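Local atomic coordinates of putative marr-family transcriptional repressor (Streptomyces coelicolor, PDB entry 3ZPL), a protein that binds DNA through a winged-helix domain as a MarR-family regulator and probably acts as a transcriptional repressor. Residues L62-M75 against G113-L126. Numbering follows the deposited sequence.
Sequences LVKLAESPRRRLRM and GQFAILTDEGYEVL. With nucleotides of chain C.
The Arg71 side chain, extended from CG to NE, crosses that of Tyr123 at about a right angle and lays its guanidinium on the ring, CZ lying 3.7 Å from the ring centroid in a cation-pi stack with the planes 28° apart. NH2 sits over the middle of that ring, while Asp120 OD1 approaches NH1 at the guanidinium edge, at 3.9 Å only a long salt bridge. Along the antiparallel strands, the ring of Phe115 is covered on one face by Arg74 CG, a CH-pi contact, and on the opposite face by the more distant Arg72 CD. In Arg72, CG stands between the backbone N and the carbonyl carbon (chi1 74°), and a bend at chi3 turns the guanidinium over Ile117 CD1; NE donates to Arg70 O from above the carbonyl plane. Strands 72-74 and 114-118, with strand 102-106 beyond the latter, form the small sheet of the winged-helix fold, and Leu73 and Ala116 exchange two backbone hydrogen bonds. Where helix 62-66 meets Leu118 and helix 120-126, Ala66 CB touches both Leu118 CD2 and Leu126 CD2, 3.6 Å from each, and Leu126 CD1 reaches Leu62 CB. At the DNA end, Gln114 N points at OP1 of DA5 of chain C in a hydrogen bond whose modelled length is doubtfully short, Arg74 NE lies 3.8 Å from that same oxygen, and Met75 CE comes to OP2 of DT6 of chain C.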
loop_
_atom_site.group_PDB
_atom_site.type_symbol
_atom_site.label_atom_id
_atom_site.label_comp_id
_atom_site.label_asym_id
_atom_site.label_seq_id
_atom_site.Cartn_x
_atom_site.Cartn_y
_atom_site.Cartn_z
ATOM N N LEU A 62 -7.816 -15.132 4.447
ATOM C CA LEU A 62 -8.743 -16.212 4.117
ATOM C C LEU A 62 -8.287 -16.998 2.910
ATOM O O LEU A 62 -8.356 -18.213 2.894
ATOM C CB LEU A 62 -10.128 -15.666 3.846
ATOM C CG LEU A 62 -10.765 -14.840 4.954
ATOM C CD1 LEU A 62 -12.258 -14.769 4.705
ATOM C CD2 LEU A 62 -10.481 -15.413 6.332
ATOM N N VAL A 63 -7.813 -16.297 1.894
ATOM C CA VAL A 63 -7.323 -16.938 0.672
ATOM C C VAL A 63 -6.145 -17.857 0.968
ATOM O O VAL A 63 -6.085 -18.987 0.477
ATOM C CB VAL A 63 -6.905 -15.884 -0.368
ATOM C CG1 VAL A 63 -6.177 -16.520 -1.544
ATOM C CG2 VAL A 63 -8.131 -15.130 -0.853
ATOM N N LYS A 64 -5.221 -17.405 1.802
ATOM C CA LYS A 64 -4.078 -18.248 2.096
ATOM C C LYS A 64 -4.453 -19.502 2.896
ATOM O O LYS A 64 -3.825 -20.551 2.722
ATOM C CB LYS A 64 -2.975 -17.481 2.801
ATOM C CG LYS A 64 -1.693 -18.288 2.883
ATOM C CD LYS A 64 -1.291 -18.915 1.556
ATOM C CE LYS A 64 -0.116 -19.851 1.741
ATOM N NZ LYS A 64 0.193 -20.569 0.474
ATOM N N LEU A 65 -5.438 -19.394 3.787
ATOM C CA LEU A 65 -5.896 -20.562 4.585
ATOM C C LEU A 65 -6.653 -21.531 3.691
ATOM O O LEU A 65 -6.346 -22.727 3.654
ATOM C CB LEU A 65 -6.806 -20.125 5.724
ATOM C CG LEU A 65 -6.196 -19.201 6.774
ATOM C CD1 LEU A 65 -7.227 -18.885 7.840
ATOM C CD2 LEU A 65 -4.955 -19.826 7.384
ATOM N N ALA A 66 -7.595 -20.991 2.916
ATOM C CA ALA A 66 -8.301 -21.758 1.880
ATOM C C ALA A 66 -7.360 -22.584 0.984
ATOM O O ALA A 66 -7.702 -23.673 0.556
ATOM C CB ALA A 66 -9.144 -20.818 1.027
ATOM N N GLU A 67 -6.179 -22.039 0.724
ATOM C CA GLU A 67 -5.144 -22.723 -0.042
ATOM C C GLU A 67 -4.319 -23.721 0.756
ATOM O O GLU A 67 -3.631 -24.546 0.169
ATOM C CB GLU A 67 -4.161 -21.703 -0.609
ATOM C CG GLU A 67 -4.625 -20.955 -1.838
ATOM C CD GLU A 67 -3.502 -20.132 -2.422
ATOM O OE1 GLU A 67 -2.643 -19.644 -1.622
ATOM O OE2 GLU A 67 -3.475 -19.983 -3.680
ATOM N N SER A 68 -4.344 -23.624 2.077
ATOM C CA SER A 68 -3.462 -24.436 2.909
ATOM C C SER A 68 -3.973 -25.849 3.124
ATOM O O SER A 68 -5.166 -26.127 2.964
ATOM C CB SER A 68 -3.277 -23.774 4.273
ATOM O OG SER A 68 -2.764 -22.465 4.129
ATOM N N PRO A 69 -3.072 -26.756 3.514
ATOM C CA PRO A 69 -3.535 -28.088 3.902
ATOM C C PRO A 69 -4.445 -27.976 5.104
ATOM O O PRO A 69 -4.182 -27.194 6.015
ATOM C CB PRO A 69 -2.240 -28.836 4.255
ATOM C CG PRO A 69 -1.165 -28.109 3.527
ATOM C CD PRO A 69 -1.599 -26.663 3.504
ATOM N N ARG A 70 -5.533 -28.732 5.086
ATOM C CA ARG A 70 -6.546 -28.713 6.154
ATOM C C ARG A 70 -7.088 -27.310 6.471
ATOM O O ARG A 70 -7.625 -27.072 7.556
ATOM C CB ARG A 70 -6.001 -29.406 7.404
ATOM C CG ARG A 70 -5.669 -30.880 7.196
ATOM C CD ARG A 70 -5.173 -31.501 8.483
ATOM N NE ARG A 70 -6.210 -31.468 9.507
ATOM C CZ ARG A 70 -6.013 -31.735 10.796
ATOM N NH1 ARG A 70 -4.802 -32.062 11.249
ATOM N NH2 ARG A 70 -7.040 -31.673 11.642
ATOM N N ARG A 71 -6.971 -26.399 5.501
ATOM C CA ARG A 71 -7.477 -25.023 5.607
ATOM C C ARG A 71 -6.993 -24.288 6.848
ATOM O O ARG A 71 -7.687 -23.439 7.406
ATOM C CB ARG A 71 -9.008 -25.026 5.515
ATOM C CG ARG A 71 -9.518 -24.973 4.089
ATOM C CD ARG A 71 -10.969 -25.416 4.071
ATOM N NE ARG A 71 -11.651 -25.560 2.778
ATOM C CZ ARG A 71 -12.950 -25.828 2.682
ATOM N NH1 ARG A 71 -13.677 -25.980 3.787
ATOM N NH2 ARG A 71 -13.526 -25.944 1.492
ATOM N N ARG A 72 -5.781 -24.619 7.276
ATOM C CA ARG A 72 -5.234 -24.078 8.507
ATOM C C ARG A 72 -3.783 -23.723 8.330
ATOM O O ARG A 72 -3.112 -24.223 7.438
ATOM C CB ARG A 72 -5.403 -25.079 9.656
ATOM C CG ARG A 72 -4.450 -26.274 9.599
ATOM C CD ARG A 72 -4.878 -27.355 10.574
ATOM N NE ARG A 72 -6.273 -27.678 10.352
ATOM C CZ ARG A 72 -7.121 -28.103 11.293
ATOM N NH1 ARG A 72 -6.715 -28.276 12.554
ATOM N NH2 ARG A 72 -8.388 -28.366 10.966
ATOM N N LEU A 73 -3.292 -22.898 9.243
ATOM C CA LEU A 73 -1.928 -22.411 9.210
ATOM C C LEU A 73 -1.632 -21.829 10.591
ATOM O O LEU A 73 -2.495 -21.203 11.204
ATOM C CB LEU A 73 -1.832 -21.315 8.147
ATOM C CG LEU A 73 -0.689 -21.324 7.128
ATOM C CD1 LEU A 73 -0.487 -22.682 6.470
ATOM C CD2 LEU A 73 -0.964 -20.267 6.073
ATOM N N ARG A 74 -0.425 -22.031 11.097
ATOM C CA ARG A 74 -0.061 -21.445 12.389
ATOM C C ARG A 74 0.143 -19.959 12.245
ATOM O O ARG A 74 0.570 -19.497 11.199
ATOM C CB ARG A 74 1.179 -22.121 12.974
ATOM C CG ARG A 74 0.776 -23.425 13.644
ATOM C CD ARG A 74 1.983 -24.207 14.107
ATOM N NE ARG A 74 2.782 -23.468 15.071
ATOM C CZ ARG A 74 3.257 -23.950 16.216
ATOM N NH1 ARG A 74 3.029 -25.224 16.606
ATOM N NH2 ARG A 74 3.982 -23.144 16.992
ATOM N N MET A 75 -0.129 -19.226 13.319
ATOM C CA MET A 75 -0.132 -17.765 13.282
ATOM C C MET A 75 1.086 -17.144 12.594
ATOM O O MET A 75 0.938 -16.368 11.646
ATOM C CB MET A 75 -0.238 -17.204 14.694
ATOM C CG MET A 75 -1.459 -17.672 15.478
ATOM S SD MET A 75 -3.015 -17.591 14.542
ATOM C CE MET A 75 -3.355 -15.845 14.660
ATOM N N GLY A 113 1.781 -22.783 20.412
ATOM C CA GLY A 113 1.304 -22.437 19.100
ATOM C C GLY A 113 -0.202 -22.383 19.006
ATOM O O GLY A 113 -0.924 -22.975 19.810
ATOM N N GLN A 114 -0.672 -21.663 17.996
ATOM C CA GLN A 114 -2.084 -21.581 17.708
ATOM C C GLN A 114 -2.302 -21.716 16.211
ATOM O O GLN A 114 -1.512 -21.207 15.402
ATOM C CB GLN A 114 -2.587 -20.255 18.227
ATOM C CG GLN A 114 -4.064 -20.209 18.549
ATOM C CD GLN A 114 -4.407 -20.069 20.007
ATOM O OE1 GLN A 114 -5.150 -20.860 20.585
ATOM N NE2 GLN A 114 -3.935 -18.987 20.580
ATOM N N PHE A 115 -3.343 -22.449 15.837
ATOM C CA PHE A 115 -3.715 -22.581 14.435
ATOM C C PHE A 115 -4.848 -21.622 14.134
ATOM O O PHE A 115 -5.717 -21.407 14.972
ATOM C CB PHE A 115 -4.166 -24.012 14.110
ATOM C CG PHE A 115 -3.038 -24.956 13.801
ATOM C CD1 PHE A 115 -2.371 -24.888 12.578
ATOM C CD2 PHE A 115 -2.671 -25.936 14.706
ATOM C CE1 PHE A 115 -1.349 -25.775 12.277
ATOM C CE2 PHE A 115 -1.650 -26.826 14.414
ATOM C CZ PHE A 115 -0.982 -26.746 13.200
ATOM N N ALA A 116 -4.812 -21.041 12.938
ATOM C CA ALA A 116 -5.941 -20.297 12.381
ATOM C C ALA A 116 -6.569 -21.184 11.307
ATOM O O ALA A 116 -5.908 -21.577 10.362
ATOM C CB ALA A 116 -5.465 -18.989 11.777
ATOM N N ILE A 117 -7.832 -21.524 11.498
ATOM C CA ILE A 117 -8.529 -22.439 10.621
ATOM C C ILE A 117 -9.700 -21.704 9.988
ATOM O O ILE A 117 -10.449 -20.998 10.682
ATOM C CB ILE A 117 -9.090 -23.640 11.403
ATOM C CG1 ILE A 117 -7.970 -24.341 12.185
ATOM C CG2 ILE A 117 -9.789 -24.601 10.446
ATOM C CD1 ILE A 117 -8.450 -25.283 13.259
ATOM N N LEU A 118 -9.838 -21.853 8.673
ATOM C CA LEU A 118 -10.947 -21.266 7.934
ATOM C C LEU A 118 -12.214 -22.083 8.133
ATOM O O LEU A 118 -12.220 -23.271 7.840
ATOM C CB LEU A 118 -10.591 -21.234 6.447
ATOM C CG LEU A 118 -11.634 -20.741 5.425
ATOM C CD1 LEU A 118 -12.026 -19.301 5.712
ATOM C CD2 LEU A 118 -11.066 -20.874 4.018
ATOM N N THR A 119 -13.278 -21.458 8.629
ATOM C CA THR A 119 -14.558 -22.141 8.808
ATOM C C THR A 119 -15.227 -22.439 7.477
ATOM O O THR A 119 -14.837 -21.899 6.460
ATOM C CB THR A 119 -15.549 -21.270 9.592
ATOM O OG1 THR A 119 -15.778 -20.059 8.869
ATOM C CG2 THR A 119 -15.008 -20.960 10.983
ATOM N N ASP A 120 -16.248 -23.288 7.490
ATOM C CA ASP A 120 -17.082 -23.490 6.296
ATOM C C ASP A 120 -17.656 -22.169 5.777
ATOM O O ASP A 120 -17.509 -21.838 4.604
ATOM C CB ASP A 120 -18.243 -24.448 6.582
ATOM C CG ASP A 120 -17.799 -25.907 6.709
ATOM O OD1 ASP A 120 -16.746 -26.275 6.114
ATOM O OD2 ASP A 120 -18.531 -26.686 7.384
ATOM N N GLU A 121 -18.286 -21.403 6.655
ATOM C CA GLU A 121 -18.901 -20.138 6.259
ATOM C C GLU A 121 -17.889 -19.179 5.652
ATOM O O GLU A 121 -18.217 -18.420 4.731
ATOM C CB GLU A 121 -19.558 -19.488 7.467
ATOM C CG GLU A 121 -20.811 -18.677 7.177
ATOM C CD GLU A 121 -21.862 -19.412 6.370
ATOM O OE1 GLU A 121 -21.584 -19.691 5.202
ATOM O OE2 GLU A 121 -22.966 -19.700 6.879
ATOM N N GLY A 122 -16.650 -19.217 6.155
ATOM C CA GLY A 122 -15.567 -18.406 5.622
ATOM C C GLY A 122 -15.285 -18.812 4.192
ATOM O O GLY A 122 -15.174 -17.960 3.309
ATOM N N TYR A 123 -15.163 -20.112 3.968
ATOM C CA TYR A 123 -15.019 -20.634 2.622
ATOM C C TYR A 123 -16.163 -20.205 1.713
ATOM O O TYR A 123 -15.958 -19.997 0.516
ATOM C CB TYR A 123 -14.951 -22.156 2.647
ATOM C CG TYR A 123 -14.435 -22.765 1.368
ATOM C CD1 TYR A 123 -13.067 -22.788 1.093
ATOM C CD2 TYR A 123 -15.301 -23.331 0.437
ATOM C CE1 TYR A 123 -12.580 -23.345 -0.084
ATOM C CE2 TYR A 123 -14.826 -23.906 -0.736
ATOM C CZ TYR A 123 -13.464 -23.904 -0.994
ATOM O OH TYR A 123 -12.993 -24.474 -2.156
ATOM N N GLU A 124 -17.373 -20.101 2.261
ATOM C CA GLU A 124 -18.521 -19.688 1.459
ATOM C C GLU A 124 -18.455 -18.220 1.061
ATOM O O GLU A 124 -18.980 -17.848 0.013
ATOM C CB GLU A 124 -19.852 -20.012 2.152
ATOM C CG GLU A 124 -20.497 -21.290 1.628
ATOM N N VAL A 125 -17.800 -17.395 1.876
ATOM C CA VAL A 125 -17.581 -15.984 1.520
ATOM C C VAL A 125 -16.557 -15.832 0.390
ATOM O O VAL A 125 -16.670 -14.931 -0.443
ATOM C CB VAL A 125 -17.135 -15.152 2.721
ATOM C CG1 VAL A 125 -16.827 -13.740 2.312
ATOM C CG2 VAL A 125 -18.227 -15.111 3.761
ATOM N N LEU A 126 -15.571 -16.715 0.345
ATOM C CA LEU A 126 -14.613 -16.684 -0.755
ATOM C C LEU A 126 -15.307 -17.073 -2.045
ATOM O O LEU A 126 -15.191 -16.373 -3.048
ATOM C CB LEU A 126 -13.441 -17.623 -0.513
ATOM C CG LEU A 126 -12.314 -17.010 0.300
ATOM C CD1 LEU A 126 -12.794 -16.758 1.712
ATOM C CD2 LEU A 126 -11.115 -17.928 0.324
ATOM P P DA C 5 2.136 -19.411 16.825
ATOM O OP1 DA C 5 1.132 -20.494 16.711
ATOM O OP2 DA C 5 2.814 -18.893 15.611
ATOM O "O5'" DA C 5 1.458 -18.239 17.660
ATOM C "C5'" DA C 5 0.835 -18.565 18.904
ATOM C "C4'" DA C 5 0.511 -17.317 19.690
ATOM O "O4'" DA C 5 1.698 -16.579 20.032
ATOM C "C3'" DA C 5 -0.390 -16.281 19.017
ATOM O "O3'" DA C 5 -1.762 -16.552 19.309
ATOM C "C2'" DA C 5 0.104 -14.957 19.600
ATOM C "C1'" DA C 5 1.197 -15.384 20.576
ATOM N N9 DA C 5 2.304 -14.449 20.749
ATOM C C8 DA C 5 3.319 -14.151 19.876
ATOM N N7 DA C 5 4.137 -13.226 20.313
ATOM C C5 DA C 5 3.627 -12.892 21.560
ATOM C C6 DA C 5 4.032 -11.957 22.528
ATOM N N6 DA C 5 5.099 -11.168 22.393
ATOM N N1 DA C 5 3.297 -11.862 23.658
ATOM C C2 DA C 5 2.220 -12.645 23.787
ATOM N N3 DA C 5 1.735 -13.558 22.944
ATOM C C4 DA C 5 2.495 -13.634 21.838
ATOM P P DG C 4 8.752 -19.352 17.140
ATOM O OP1 DG C 4 8.727 -20.522 16.217
ATOM O OP2 DG C 4 9.126 -17.997 16.632
ATOM O "O5'" DG C 4 7.326 -19.240 17.834
ATOM C "C5'" DG C 4 6.697 -20.395 18.397
ATOM C "C4'" DG C 4 5.348 -19.990 18.939
ATOM O "O4'" DG C 4 5.541 -19.144 20.090
ATOM C "C3'" DG C 4 4.485 -19.201 17.953
ATOM O "O3'" DG C 4 3.252 -19.908 17.825
ATOM C "C2'" DG C 4 4.388 -17.812 18.560
ATOM C "C1'" DG C 4 4.657 -18.051 20.041
ATOM N N9 DG C 4 5.293 -16.937 20.740
ATOM C C8 DG C 4 6.355 -16.188 20.296
ATOM N N7 DG C 4 6.723 -15.269 21.144
ATOM C C5 DG C 4 5.856 -15.421 22.217
ATOM C C6 DG C 4 5.768 -14.699 23.435
ATOM O O6 DG C 4 6.463 -13.751 23.823
ATOM N N1 DG C 4 4.751 -15.190 24.246
ATOM C C2 DG C 4 3.926 -16.239 23.929
ATOM N N2 DG C 4 2.998 -16.552 24.837
ATOM N N3 DG C 4 4.001 -16.925 22.797
ATOM C C4 DG C 4 4.986 -16.466 21.996
ATOM P P DT C 6 -2.919 -15.482 18.919
ATOM O OP1 DT C 6 -4.212 -16.205 18.824
ATOM O OP2 DT C 6 -2.459 -14.688 17.759
ATOM O "O5'" DT C 6 -2.954 -14.529 20.193
ATOM C "C5'" DT C 6 -3.196 -15.066 21.492
ATOM C "C4'" DT C 6 -3.136 -13.960 22.519
ATOM O "O4'" DT C 6 -1.834 -13.334 22.526
ATOM C "C3'" DT C 6 -4.153 -12.840 22.299
ATOM O "O3'" DT C 6 -4.996 -12.810 23.453
ATOM C "C2'" DT C 6 -3.304 -11.596 22.090
ATOM C "C1'" DT C 6 -1.990 -11.954 22.764
ATOM N N1 DT C 6 -0.800 -11.271 22.219
ATOM C C2 DT C 6 -0.137 -10.348 22.999
ATOM O O2 DT C 6 -0.474 -10.071 24.139
ATOM N N3 DT C 6 0.952 -9.765 22.396
ATOM C C4 DT C 6 1.423 -10.003 21.117
ATOM O O4 DT C 6 2.400 -9.390 20.703
ATOM C C5 DT C 6 0.668 -10.969 20.352
ATOM C C7 DT C 6 1.102 -11.290 18.956
ATOM C C6 DT C 6 -0.386 -11.549 20.936
#